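Local coordinates for protein group II chitinase (Ostrinia furnacalis, PDB 6JAV) that probably hydrolyses chitin internally as an endochitinase of glycoside hydrolase family 18, this chain being one catalytic domain of a much longer protein, at residues D49-A54 and R104-Q109; F255-R260 and I267-G272; E289-I294 and N355-G360. All blocks are in the same frame, centred on the assembly; numbering follows the deposited sequence.

All three contacts are partly buried and lie well away from the centre of the chain; each mixes buried and exposed residues. Contact 1 belongs to the barrel itself, setting a hairpin turn against helix 101-118. Contact 3 lies on the opposite side of the chain's centre from contact 1, their centres about 42 Å apart; those of contacts 1 and 2 are about 43 Å apart, those of 2 and 3 about 24 Å. Contacts 1 and 2 both involve strands (52-54, and 244-257 with 269-270), while contact 3 joins a helix to a loop. Contact 1 uses a lysine-to-carbonyl hydrogen bond and an aromatic ring, contact 2 paired strand backbones, and contact 3 a disulfide with a stacked ion pair.

Contact 1 (D49-A54 and R104-Q109)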
ATOM      1  N   ASP A  49      14.630 -21.633  -3.730  1.00 19.14           N
ATOM      2  CA  ASP A  49      14.304 -22.887  -3.076  1.00 20.57           C
ATOM      3  C   ASP A  49      12.865 -22.927  -2.560  1.00 19.75           C
ATOM      4  O   ASP A  49      12.500 -23.876  -1.854  1.00 21.43           O
ATOM      5  CB  ASP A  49      15.272 -23.132  -1.922  1.00 26.15           C
ATOM      6  CG  ASP A  49      15.292 -21.990  -0.911  1.00 29.24           C
ATOM      7  OD1 ASP A  49      14.538 -20.989  -1.070  1.00 24.76           O
ATOM      8  OD2 ASP A  49      16.073 -22.093   0.057  1.00 38.04           O
ATOM      9  N   GLY A  50      12.042 -21.933  -2.903  1.00 18.38           N
ATOM     10  CA  GLY A  50      10.656 -21.906  -2.460  1.00 19.28           C
ATOM     11  C   GLY A  50      10.438 -21.509  -1.018  1.00 16.76           C
ATOM     12  O   GLY A  50       9.374 -21.810  -0.465  1.00 15.46           O
ATOM     13  N   LEU A  51      11.409 -20.836  -0.387  1.00 14.85           N
ATOM     14  CA  LEU A  51      11.323 -20.450   1.011  1.00 13.04           C
ATOM     15  C   LEU A  51      11.484 -18.937   1.125  1.00 13.41           C
ATOM     16  O   LEU A  51      12.224 -18.325   0.349  1.00 14.60           O
ATOM     17  CB  LEU A  51      12.446 -21.080   1.839  1.00 14.94           C
ATOM     18  CG  LEU A  51      12.509 -22.609   1.797  1.00 15.85           C
ATOM     19  CD1 LEU A  51      13.665 -23.107   2.638  1.00 21.43           C
ATOM     20  CD2 LEU A  51      11.164 -23.175   2.267  1.00 17.88           C
ATOM     21  N   MET A  52      10.761 -18.343   2.068  1.00 12.91           N
ATOM     22  CA  MET A  52      10.911 -16.918   2.343  1.00 12.14           C
ATOM     23  C   MET A  52      12.349 -16.609   2.747  1.00 13.48           C
ATOM     24  O   MET A  52      12.979 -17.368   3.490  1.00 15.80           O
ATOM     25  CB  MET A  52       9.939 -16.505   3.450  1.00 14.45           C
ATOM     26  CG  MET A  52       9.926 -14.999   3.697  1.00 16.75           C
ATOM     27  SD  MET A  52       8.533 -14.446   4.692  1.00 17.76           S
ATOM     28  CE  MET A  52       8.731 -15.609   6.022  1.00 16.55           C
ATOM     29  N   THR A  53      12.875 -15.490   2.245  1.00 11.18           N
ATOM     30  CA  THR A  53      14.247 -15.099   2.535  1.00 15.30           C
ATOM     31  C   THR A  53      14.355 -13.579   2.545  1.00 13.40           C
ATOM     32  O   THR A  53      13.534 -12.870   1.962  1.00 12.07           O
ATOM     33  CB  THR A  53      15.238 -15.735   1.555  1.00 22.05           C
ATOM     34  OG1 THR A  53      16.578 -15.523   2.017  1.00 31.97           O
ATOM     35  CG2 THR A  53      15.095 -15.143   0.203  1.00 19.02           C
ATOM     36  N   ALA A  54      15.376 -13.076   3.227  1.00 13.36           N
ATOM     37  CA  ALA A  54      15.573 -11.629   3.259  1.00 11.51           C
ATOM     38  C   ALA A  54      15.947 -11.096   1.883  1.00 14.40           C
ATOM     39  O   ALA A  54      16.728 -11.711   1.140  1.00 17.00           O
ATOM     40  CB  ALA A  54      16.683 -11.260   4.245  1.00 15.61           C
ATOM     41  N   ARG A 104       3.971 -25.862  -0.720  1.00 10.44           N
ATOM     42  CA  ARG A 104       3.315 -25.039   0.297  1.00 11.66           C
ATOM     43  C   ARG A 104       3.619 -25.553   1.692  1.00 12.51           C
ATOM     44  O   ARG A 104       3.882 -24.768   2.612  1.00 11.13           O
ATOM     45  CB  ARG A 104       1.798 -24.998   0.082  1.00 10.92           C
ATOM     46  CG  ARG A 104       1.338 -24.298  -1.190  1.00 12.21           C
ATOM     47  CD  ARG A 104      -0.163 -23.945  -1.153  1.00 12.78           C
ATOM     48  NE  ARG A 104      -0.970 -25.068  -0.665  1.00 12.51           N
ATOM     49  CZ  ARG A 104      -1.668 -25.892  -1.435  1.00 12.79           C
ATOM     50  NH1 ARG A 104      -1.686 -25.746  -2.748  1.00 14.21           N
ATOM     51  NH2 ARG A 104      -2.374 -26.865  -0.862  1.00 13.47           N
ATOM     52  N   ALA A 105       3.607 -26.887   1.875  1.00 11.44           N
ATOM     53  CA  ALA A 105       3.798 -27.438   3.210  1.00 13.38           C
ATOM     54  C   ALA A 105       5.198 -27.156   3.731  1.00 12.58           C
ATOM     55  O   ALA A 105       5.373 -26.837   4.913  1.00 13.82           O
ATOM     56  CB  ALA A 105       3.517 -28.944   3.183  1.00 15.02           C
ATOM     57  N   LYS A 106       6.205 -27.234   2.858  1.00 12.46           N
ATOM     58  CA  LYS A 106       7.559 -26.872   3.256  1.00 13.39           C
ATOM     59  C   LYS A 106       7.661 -25.377   3.558  1.00 12.90           C
ATOM     60  O   LYS A 106       8.242 -24.966   4.576  1.00 13.55           O
ATOM     61  CB  LYS A 106       8.511 -27.258   2.130  1.00 13.66           C
ATOM     62  CG  LYS A 106       9.984 -26.987   2.473  1.00 18.77           C
ATOM     63  CD  LYS A 106      10.918 -27.494   1.368  1.00 23.35           C
ATOM     64  CE  LYS A 106      11.318 -26.362   0.419  1.00 44.88           C
ATOM     65  NZ  LYS A 106      12.436 -26.682  -0.537  1.00 39.60           N
ATOM     66  N   PHE A 107       7.086 -24.552   2.681  1.00 12.04           N
ATOM     67  CA  PHE A 107       7.147 -23.106   2.850  1.00 11.27           C
ATOM     68  C   PHE A 107       6.569 -22.677   4.190  1.00 12.49           C
ATOM     69  O   PHE A 107       7.137 -21.818   4.881  1.00 11.53           O
ATOM     70  CB  PHE A 107       6.386 -22.437   1.703  1.00 10.47           C
ATOM     71  CG  PHE A 107       6.161 -20.968   1.921  1.00 11.29           C
ATOM     72  CD1 PHE A 107       7.099 -20.035   1.501  1.00 11.42           C
ATOM     73  CD2 PHE A 107       5.005 -20.515   2.556  1.00 12.86           C
ATOM     74  CE1 PHE A 107       6.882 -18.658   1.722  1.00 12.51           C
ATOM     75  CE2 PHE A 107       4.799 -19.152   2.793  1.00 13.26           C
ATOM     76  CZ  PHE A 107       5.740 -18.235   2.363  1.00 14.98           C
ATOM     77  N   VAL A 108       5.427 -23.251   4.576  1.00 11.54           N
ATOM     78  CA  VAL A 108       4.711 -22.759   5.749  1.00 11.23           C
ATOM     79  C   VAL A 108       5.528 -22.963   7.021  1.00 12.21           C
ATOM     80  O   VAL A 108       5.630 -22.064   7.862  1.00 12.34           O
ATOM     81  CB  VAL A 108       3.319 -23.415   5.821  1.00 13.71           C
ATOM     82  CG1 VAL A 108       2.714 -23.250   7.204  1.00 19.98           C
ATOM     83  CG2 VAL A 108       2.392 -22.848   4.722  1.00 13.39           C
ATOM     84  N   GLN A 109       6.105 -24.158   7.200  1.00 11.39           N
ATOM     85  CA  GLN A 109       6.818 -24.395   8.450  1.00 12.34           C
ATOM     86  C   GLN A 109       8.069 -23.535   8.532  1.00 12.27           C
ATOM     87  O   GLN A 109       8.413 -23.021   9.608  1.00 14.15           O
ATOM     88  CB  GLN A 109       7.196 -25.873   8.584  1.00 15.22           C
ATOM     89  CG  GLN A 109       5.999 -26.834   8.608  1.00 16.05           C
ATOM     90  CD  GLN A 109       5.017 -26.549   9.729  1.00 18.89           C
ATOM     91  OE1 GLN A 109       5.400 -26.133  10.829  1.00 22.32           O
ATOM     92  NE2 GLN A 109       3.742 -26.774   9.453  1.00 21.64           N
TER
HETATM   93  O   HOH W   1       9.391 -20.041   3.850  1.00 15.16           O
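Lys106 and Phe107, neighbours on helix 101-118, grip the turn 49-51 by different means. The aliphatic part of Lys106 crosses Leu51 at about a right angle, with CE 3.7 Å from Leu51 CD2. A bend at chi3 (97°) then carries the ammonium group onward to the turn. There NZ gives a hydrogen bond to Asp49 O at 3.1 Å, and the C=O...N angle of 160° shows that the carbonyl points almost straight at it. The turn has its own brace, since Leu51 N donates to Asp49 OD1 at 3.2 Å, forming an Asx turn.

Phe107 follows, presenting its ring edge to Gly50 O, which lies near the ring plane and 3.5 Å from CD1. Farther out, CE1 packs 4.1 Å from Met52 CB. The backbone of Phe107 is tied in through a water that accepts from Met52 N (2.8 Å) and donates to Phe107 O (3.0 Å). Leu83 of strand 78-84 touches both Phe107 and Met52, continuing the apolar layer inward. This arrangement, a short hairpin after strand 38-46 with a helix packed on it, belongs to the outer layer of the TIM barrel of family 18 chitinases.

Contact 2 (F255-R260 and I267-G272). Unlike the reference sequence in segment 255-260: Glu258 (reference Gly), Asn259 (reference Asp), Arg260 (reference Lys).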
ATOM      1  N   PHE A 255       3.258  12.312 -14.625  1.00 13.32           N
ATOM      2  CA  PHE A 255       3.026  12.122 -16.053  1.00 13.18           C
ATOM      3  C   PHE A 255       3.745  13.229 -16.817  1.00 13.66           C
ATOM      4  O   PHE A 255       3.807  14.369 -16.352  1.00 15.05           O
ATOM      5  CB  PHE A 255       1.528  12.263 -16.404  1.00 15.53           C
ATOM      6  CG  PHE A 255       0.585  11.333 -15.651  1.00 14.69           C
ATOM      7  CD1 PHE A 255       0.236  11.599 -14.328  1.00 14.22           C
ATOM      8  CD2 PHE A 255      -0.024  10.261 -16.295  1.00 14.65           C
ATOM      9  CE1 PHE A 255      -0.647  10.783 -13.638  1.00 14.86           C
ATOM     10  CE2 PHE A 255      -0.920   9.440 -15.605  1.00 14.92           C
ATOM     11  CZ  PHE A 255      -1.244   9.714 -14.289  1.00 14.92           C
ATOM     12  N   THR A 256       4.280  12.881 -17.993  1.00 14.62           N
ATOM     13  CA  THR A 256       4.748  13.871 -18.969  1.00 18.21           C
ATOM     14  C   THR A 256       3.631  14.066 -19.990  1.00 17.10           C
ATOM     15  O   THR A 256       3.281  13.131 -20.719  1.00 19.79           O
ATOM     16  CB  THR A 256       6.055  13.418 -19.620  1.00 18.43           C
ATOM     17  OG1 THR A 256       7.100  13.365 -18.628  1.00 18.46           O
ATOM     18  CG2 THR A 256       6.490  14.432 -20.703  1.00 21.16           C
ATOM     19  N   ILE A 257       3.035  15.244 -19.989  1.00 18.09           N
ATOM     20  CA  ILE A 257       1.880  15.500 -20.846  1.00 21.55           C
ATOM     21  C   ILE A 257       2.354  15.906 -22.230  1.00 23.88           C
ATOM     22  O   ILE A 257       3.399  16.544 -22.397  1.00 25.90           O
ATOM     23  CB  ILE A 257       0.886  16.510 -20.243  1.00 20.84           C
ATOM     24  CG1 ILE A 257       1.574  17.827 -19.920  1.00 22.99           C
ATOM     25  CG2 ILE A 257       0.249  15.917 -18.982  1.00 22.52           C
ATOM     26  CD1 ILE A 257       0.632  18.906 -19.420  1.00 28.66           C
ATOM     27  N   GLU A 258       1.570  15.506 -23.237  1.00 28.27           N
ATOM     28  CA  GLU A 258       1.942  15.753 -24.627  1.00 34.09           C
ATOM     29  C   GLU A 258       1.940  17.228 -24.971  1.00 38.26           C
ATOM     30  O   GLU A 258       2.629  17.632 -25.915  1.00 45.55           O
ATOM     31  CB  GLU A 258       0.974  15.036 -25.562  1.00 32.34           C
ATOM     32  CG  GLU A 258       1.258  13.562 -25.724  1.00 34.53           C
ATOM     33  CD  GLU A 258       0.468  12.954 -26.860  1.00 53.67           C
ATOM     34  OE1 GLU A 258      -0.312  13.693 -27.502  1.00 59.93           O
ATOM     35  OE2 GLU A 258       0.617  11.736 -27.099  1.00 50.36           O
ATOM     36  N   ASN A 259       1.205  18.040 -24.223  1.00 34.70           N
ATOM     37  CA  ASN A 259       0.926  19.406 -24.647  1.00 56.69           C
ATOM     38  C   ASN A 259       0.738  20.254 -23.396  1.00 59.51           C
ATOM     39  O   ASN A 259      -0.223  20.044 -22.650  1.00 54.39           O
ATOM     40  CB  ASN A 259      -0.334  19.411 -25.505  1.00 53.19           C
ATOM     41  CG  ASN A 259      -0.400  20.591 -26.424  1.00 56.07           C
ATOM     42  OD1 ASN A 259       0.321  20.654 -27.418  1.00 61.89           O
ATOM     43  ND2 ASN A 259      -1.279  21.538 -26.109  1.00 54.86           N
ATOM     44  N   ARG A 260       1.649  21.209 -23.176  1.00 57.40           N
ATOM     45  CA  ARG A 260       1.572  22.072 -22.000  1.00 52.02           C
ATOM     46  C   ARG A 260       0.305  22.919 -21.980  1.00 61.92           C
ATOM     47  O   ARG A 260      -0.072  23.419 -20.912  1.00 57.94           O
ATOM     48  CB  ARG A 260       2.791  23.000 -21.936  1.00 51.33           C
ATOM     49  CG  ARG A 260       4.011  22.493 -22.684  1.00 50.08           C
ATOM     50  CD  ARG A 260       5.275  23.212 -22.243  1.00 54.25           C
ATOM     51  NE  ARG A 260       6.468  22.450 -22.601  1.00 64.46           N
ATOM     52  CZ  ARG A 260       7.540  22.324 -21.825  1.00 61.85           C
ATOM     53  NH1 ARG A 260       7.582  22.919 -20.638  1.00 54.93           N
ATOM     54  NH2 ARG A 260       8.575  21.601 -22.237  1.00 57.90           N
ATOM     55  N   ILE A 267      -6.104  13.887 -20.245  1.00 19.71           N
ATOM     56  CA  ILE A 267      -5.388  14.467 -21.387  1.00 21.04           C
ATOM     57  C   ILE A 267      -4.233  13.564 -21.801  1.00 24.47           C
ATOM     58  O   ILE A 267      -3.669  12.850 -20.954  1.00 19.64           O
ATOM     59  CB  ILE A 267      -4.891  15.891 -21.087  1.00 22.75           C
ATOM     60  CG1 ILE A 267      -3.763  15.866 -20.046  1.00 20.15           C
ATOM     61  CG2 ILE A 267      -6.040  16.800 -20.631  1.00 27.21           C
ATOM     62  CD1 ILE A 267      -3.170  17.207 -19.787  1.00 28.13           C
ATOM     63  N   PRO A 268      -3.824  13.578 -23.077  1.00 21.00           N
ATOM     64  CA  PRO A 268      -2.802  12.634 -23.544  1.00 19.66           C
ATOM     65  C   PRO A 268      -1.453  12.807 -22.860  1.00 18.93           C
ATOM     66  O   PRO A 268      -0.995  13.921 -22.587  1.00 22.06           O
ATOM     67  CB  PRO A 268      -2.707  12.929 -25.051  1.00 21.95           C
ATOM     68  CG  PRO A 268      -4.054  13.441 -25.390  1.00 24.73           C
ATOM     69  CD  PRO A 268      -4.486  14.264 -24.207  1.00 26.44           C
ATOM     70  N   VAL A 269      -0.801  11.673 -22.632  1.00 20.19           N
ATOM     71  CA  VAL A 269       0.461  11.595 -21.917  1.00 21.21           C
ATOM     72  C   VAL A 269       1.438  10.775 -22.747  1.00 22.74           C
ATOM     73  O   VAL A 269       1.066   9.746 -23.322  1.00 24.34           O
ATOM     74  CB  VAL A 269       0.211  10.944 -20.537  1.00 20.28           C
ATOM     75  CG1 VAL A 269       1.473  10.260 -20.004  1.00 23.41           C
ATOM     76  CG2 VAL A 269      -0.348  11.990 -19.574  1.00 17.38           C
ATOM     77  N   SER A 270       2.687  11.232 -22.816  1.00 21.22           N
ATOM     78  CA  SER A 270       3.711  10.548 -23.590  1.00 23.79           C
ATOM     79  C   SER A 270       4.585   9.608 -22.770  1.00 25.99           C
ATOM     80  O   SER A 270       5.163   8.679 -23.342  1.00 29.22           O
ATOM     81  CB  SER A 270       4.598  11.563 -24.324  1.00 25.93           C
ATOM     82  OG  SER A 270       5.300  12.389 -23.418  1.00 28.20           O
ATOM     83  N   ASP A 271       4.695   9.813 -21.457  1.00 22.67           N
ATOM     84  CA  ASP A 271       5.588   9.023 -20.618  1.00 20.23           C
ATOM     85  C   ASP A 271       5.234   9.329 -19.169  1.00 15.80           C
ATOM     86  O   ASP A 271       4.446  10.236 -18.881  1.00 16.93           O
ATOM     87  CB  ASP A 271       7.050   9.408 -20.874  1.00 21.01           C
ATOM     88  CG  ASP A 271       8.035   8.317 -20.484  1.00 28.26           C
ATOM     89  OD1 ASP A 271       7.621   7.269 -19.939  1.00 29.09           O
ATOM     90  OD2 ASP A 271       9.248   8.521 -20.720  1.00 36.94           O
ATOM     91  N   GLY A 272       5.844   8.568 -18.260  1.00 20.01           N
ATOM     92  CA  GLY A 272       5.851   8.964 -16.865  1.00 16.23           C
ATOM     93  C   GLY A 272       6.501  10.322 -16.670  1.00 19.28           C
ATOM     94  O   GLY A 272       7.226  10.832 -17.525  1.00 18.46           O
TER
HETATM   95  O   HOH W   2      -0.739   9.751 -25.600  1.00 35.87           O
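Thr256 and Asp271 form an antiparallel hydrogen-bonded pair, Thr256 N reaching Asp271 O at 2.8 Å with an N-H...O angle of 171°. The carbonyl of the same residue faces the same strand, Thr256 O accepting from Ser270 N at 2.9 Å. The next pair is Ile257 with Val269, so the register slips by one and Ser270 is the extra residue of a beta bulge. A third backbone bond, Glu258 N to Pro268 O at 3.1 Å, is nearly linear (176°).

The side chain of Glu258 runs across Pro268 at about a right angle. Its CB lies near Pro268 O; CG passes on to within 4.0 Å of Ser270 N; CD comes close to Pro268 CB, and OE1 approaches that same carbon at 3.5 Å. OE2 faces a water that also lies beside Val269 O, although this water has more acceptors in reach than protons to give.

Thr256 adds a side-chain bond, OG1 donating to Gly272 O at 2.8 Å from above the carbonyl plane. With chi1 at -65°, OG1 stands beside the backbone N, while CG2 leans toward Ser270 OG. Gln318 is a further partner of OG1.

Among the buried side chains, Val269 crosses Phe255 at about a right angle: CG2 lies 3.7 Å from Phe255 CB, and CG1 comes to the ring edge in plane. Ile257 CG2 touches Ile267 CD1 at 3.7 Å. Trp319 of strand 318-321 meets the Phe255 ring with its plane almost perpendicular, and Asp271 turns its carboxylate to Lys282. The whole is a bulged antiparallel hairpin at the end of strand 244-257, consistent with the alpha+beta insertion domain carried by the barrel in many family 18 chitinases.

Contact 3 (E289-I294 and N355-G360); sequences EICDRI and NRCGQG
The irregular loop 355-360 comes up to helix 289-294 most closely where Cys357 CA lies 5.9 Å from Asp292 CA. A disulfide makes the link covalent: Cys291 SG and Cys357 SG are 2.0 Å apart, with a chi3 of 84°, near the relaxed right angle. Cys357 SG also lies 3.3 Å from Asp292 N, so the sulfur is in van der Waals contact with the helix backbone.

Arg356 reaches the same turn of helix: CG is anti to the backbone N (chi1 -171°), and the chain stays extended from there to NE, which carries the guanidinium across to the helix. The guanidinium stacks on the carboxylate of Asp292, the two planes 27° apart, and Asp292 OD2 sits over one face, 3.1 Å from Arg356 NH2. The attraction in this salt bridge is therefore electrostatic, with the N-H bonds of the guanidinium directed elsewhere. At the guanidinium edge, Arg356 NH1 lies 4.0 Å from Glu289 CA. NH2 has a second anionic partner in Glu277.

Each segment is braced internally. Gly360 N bonds to Asn355 OD1 at 2.9 Å, and Glu289 O accepts from Arg293 N and, on the opposite face of its plane, from Arg293 NH1 at 3.1 Å.

The contact thus pins helix 287-296, which directly follows strand 284-286, to the loop that leads from strand 342-346 into helix 363-373.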
ATOM      1  N   GLU A 289       8.253  15.442  -2.154  1.00 10.42           N
ATOM      2  CA  GLU A 289       8.698  16.013  -3.423  1.00  9.80           C
ATOM      3  C   GLU A 289       7.609  16.878  -4.051  1.00 13.13           C
ATOM      4  O   GLU A 289       7.893  17.959  -4.600  1.00 12.02           O
ATOM      5  CB  GLU A 289       9.122  14.879  -4.353  1.00 10.80           C
ATOM      6  CG  GLU A 289      10.437  14.199  -3.877  1.00 11.14           C
ATOM      7  CD  GLU A 289      10.784  12.938  -4.637  1.00 13.08           C
ATOM      8  OE1 GLU A 289       9.900  12.076  -4.881  1.00 11.85           O
ATOM      9  OE2 GLU A 289      11.979  12.738  -4.976  1.00 13.36           O
ATOM     10  N   ILE A 290       6.354  16.433  -3.958  1.00 11.45           N
ATOM     11  CA  ILE A 290       5.236  17.182  -4.547  1.00 10.25           C
ATOM     12  C   ILE A 290       5.022  18.499  -3.813  1.00 12.64           C
ATOM     13  O   ILE A 290       4.855  19.558  -4.434  1.00 12.33           O
ATOM     14  CB  ILE A 290       3.971  16.301  -4.505  1.00  9.56           C
ATOM     15  CG1 ILE A 290       4.144  15.086  -5.408  1.00 10.10           C
ATOM     16  CG2 ILE A 290       2.729  17.128  -4.901  1.00 11.91           C
ATOM     17  CD1 ILE A 290       3.037  14.036  -5.203  1.00 11.57           C
ATOM     18  N   CYS A 291       4.992  18.458  -2.474  1.00 11.59           N
ATOM     19  CA  CYS A 291       4.695  19.679  -1.737  1.00 11.92           C
ATOM     20  C   CYS A 291       5.775  20.737  -1.957  1.00 12.56           C
ATOM     21  O   CYS A 291       5.461  21.938  -2.009  1.00 14.90           O
ATOM     22  CB  CYS A 291       4.415  19.383  -0.260  1.00 16.98           C
ATOM     23  SG  CYS A 291       5.788  18.691   0.704  1.00 19.23           S
ATOM     24  N   ASP A 292       7.029  20.319  -2.134  1.00 12.30           N
ATOM     25  CA  ASP A 292       8.092  21.277  -2.430  1.00 14.27           C
ATOM     26  C   ASP A 292       7.898  21.907  -3.804  1.00 12.43           C
ATOM     27  O   ASP A 292       8.146  23.110  -3.985  1.00 13.25           O
ATOM     28  CB  ASP A 292       9.454  20.585  -2.369  1.00 15.03           C
ATOM     29  CG  ASP A 292      10.613  21.570  -2.620  1.00 17.07           C
ATOM     30  OD1 ASP A 292      10.692  22.549  -1.873  1.00 22.88           O
ATOM     31  OD2 ASP A 292      11.413  21.346  -3.548  1.00 26.70           O
ATOM     32  N   ARG A 293       7.477  21.119  -4.794  1.00 11.43           N
ATOM     33  CA  ARG A 293       7.207  21.681  -6.118  1.00 12.55           C
ATOM     34  C   ARG A 293       6.115  22.744  -6.051  1.00 14.26           C
ATOM     35  O   ARG A 293       6.217  23.797  -6.695  1.00 15.42           O
ATOM     36  CB  ARG A 293       6.806  20.571  -7.080  1.00 12.47           C
ATOM     37  CG  ARG A 293       8.009  19.818  -7.607  1.00 13.11           C
ATOM     38  CD  ARG A 293       7.686  18.375  -7.990  1.00 14.19           C
ATOM     39  NE  ARG A 293       8.827  17.715  -8.632  1.00 16.27           N
ATOM     40  CZ  ARG A 293       9.930  17.300  -8.002  1.00 15.19           C
ATOM     41  NH1 ARG A 293      10.086  17.447  -6.687  1.00 16.17           N
ATOM     42  NH2 ARG A 293      10.895  16.707  -8.706  1.00 21.80           N
ATOM     43  N   ILE A 294       5.078  22.500  -5.257  1.00 12.53           N
ATOM     44  CA  ILE A 294       3.992  23.460  -5.106  1.00 15.06           C
ATOM     45  C   ILE A 294       4.458  24.685  -4.322  1.00 15.77           C
ATOM     46  O   ILE A 294       4.198  25.832  -4.712  1.00 15.78           O
ATOM     47  CB  ILE A 294       2.788  22.770  -4.441  1.00 12.50           C
ATOM     48  CG1 ILE A 294       2.235  21.687  -5.385  1.00 12.67           C
ATOM     49  CG2 ILE A 294       1.728  23.788  -4.049  1.00 14.82           C
ATOM     50  CD1 ILE A 294       1.280  20.693  -4.709  1.00 15.57           C
ATOM     51  N   ASN A 355       9.363  17.625   7.656  1.00 12.98           N
ATOM     52  CA  ASN A 355       8.797  18.975   7.623  1.00 15.26           C
ATOM     53  C   ASN A 355       9.544  19.873   6.636  1.00 14.50           C
ATOM     54  O   ASN A 355       9.797  21.056   6.914  1.00 15.86           O
ATOM     55  CB  ASN A 355       8.732  19.596   9.019  1.00 13.62           C
ATOM     56  CG  ASN A 355       7.809  20.787   9.087  1.00 16.19           C
ATOM     57  OD1 ASN A 355       7.006  21.034   8.188  1.00 15.40           O
ATOM     58  ND2 ASN A 355       7.919  21.541  10.164  1.00 24.12           N
ATOM     59  N   ARG A 356       9.916  19.309   5.483  1.00 13.88           N
ATOM     60  CA  ARG A 356      10.516  20.095   4.403  1.00 14.24           C
ATOM     61  C   ARG A 356       9.550  21.149   3.877  1.00 14.76           C
ATOM     62  O   ARG A 356       9.988  22.162   3.297  1.00 17.72           O
ATOM     63  CB  ARG A 356      10.916  19.149   3.268  1.00 18.36           C
ATOM     64  CG  ARG A 356      11.747  19.768   2.161  1.00 30.92           C
ATOM     65  CD  ARG A 356      11.796  18.817   0.990  1.00 29.07           C
ATOM     66  NE  ARG A 356      12.672  19.283  -0.079  1.00 27.25           N
ATOM     67  CZ  ARG A 356      12.595  18.865  -1.335  1.00 35.05           C
ATOM     68  NH1 ARG A 356      11.682  17.963  -1.680  1.00 27.02           N
ATOM     69  NH2 ARG A 356      13.436  19.345  -2.247  1.00 34.31           N
ATOM     70  N   CYS A 357       8.245  20.926   4.024  1.00 15.26           N
ATOM     71  CA  CYS A 357       7.231  21.794   3.434  1.00 16.54           C
ATOM     72  C   CYS A 357       6.580  22.726   4.440  1.00 19.75           C
ATOM     73  O   CYS A 357       5.691  23.492   4.065  1.00 23.61           O
ATOM     74  CB  CYS A 357       6.180  20.971   2.683  1.00 16.92           C
ATOM     75  SG  CYS A 357       6.934  20.279   1.190  1.00 21.56           S
ATOM     76  N   GLY A 358       7.004  22.684   5.701  1.00 17.32           N
ATOM     77  CA  GLY A 358       6.521  23.652   6.670  1.00 20.42           C
ATOM     78  C   GLY A 358       5.094  23.467   7.148  1.00 22.76           C
ATOM     79  O   GLY A 358       4.576  24.351   7.837  1.00 27.21           O
ATOM     80  N   GLN A 359       4.443  22.350   6.818  1.00 18.56           N
ATOM     81  CA  GLN A 359       3.097  22.018   7.278  1.00 19.76           C
ATOM     82  C   GLN A 359       3.108  21.173   8.553  1.00 19.33           C
ATOM     83  O   GLN A 359       2.046  20.726   9.002  1.00 26.07           O
ATOM     84  CB  GLN A 359       2.327  21.289   6.158  1.00 27.70           C
ATOM     85  CG  GLN A 359       2.188  22.080   4.839  1.00 31.77           C
ATOM     86  CD  GLN A 359       2.275  21.211   3.555  1.00 55.80           C
ATOM     87  OE1 GLN A 359       2.207  19.969   3.601  1.00 31.77           O
ATOM     88  NE2 GLN A 359       2.421  21.880   2.399  1.00 31.86           N
ATOM     89  N   GLY A 360       4.279  20.954   9.142  1.00 15.83           N
ATOM     90  CA  GLY A 360       4.473  20.051  10.253  1.00 18.63           C
ATOM     91  C   GLY A 360       5.047  18.721   9.790  1.00 13.10           C
ATOM     92  O   GLY A 360       4.924  18.327   8.630  1.00 14.49           O
TER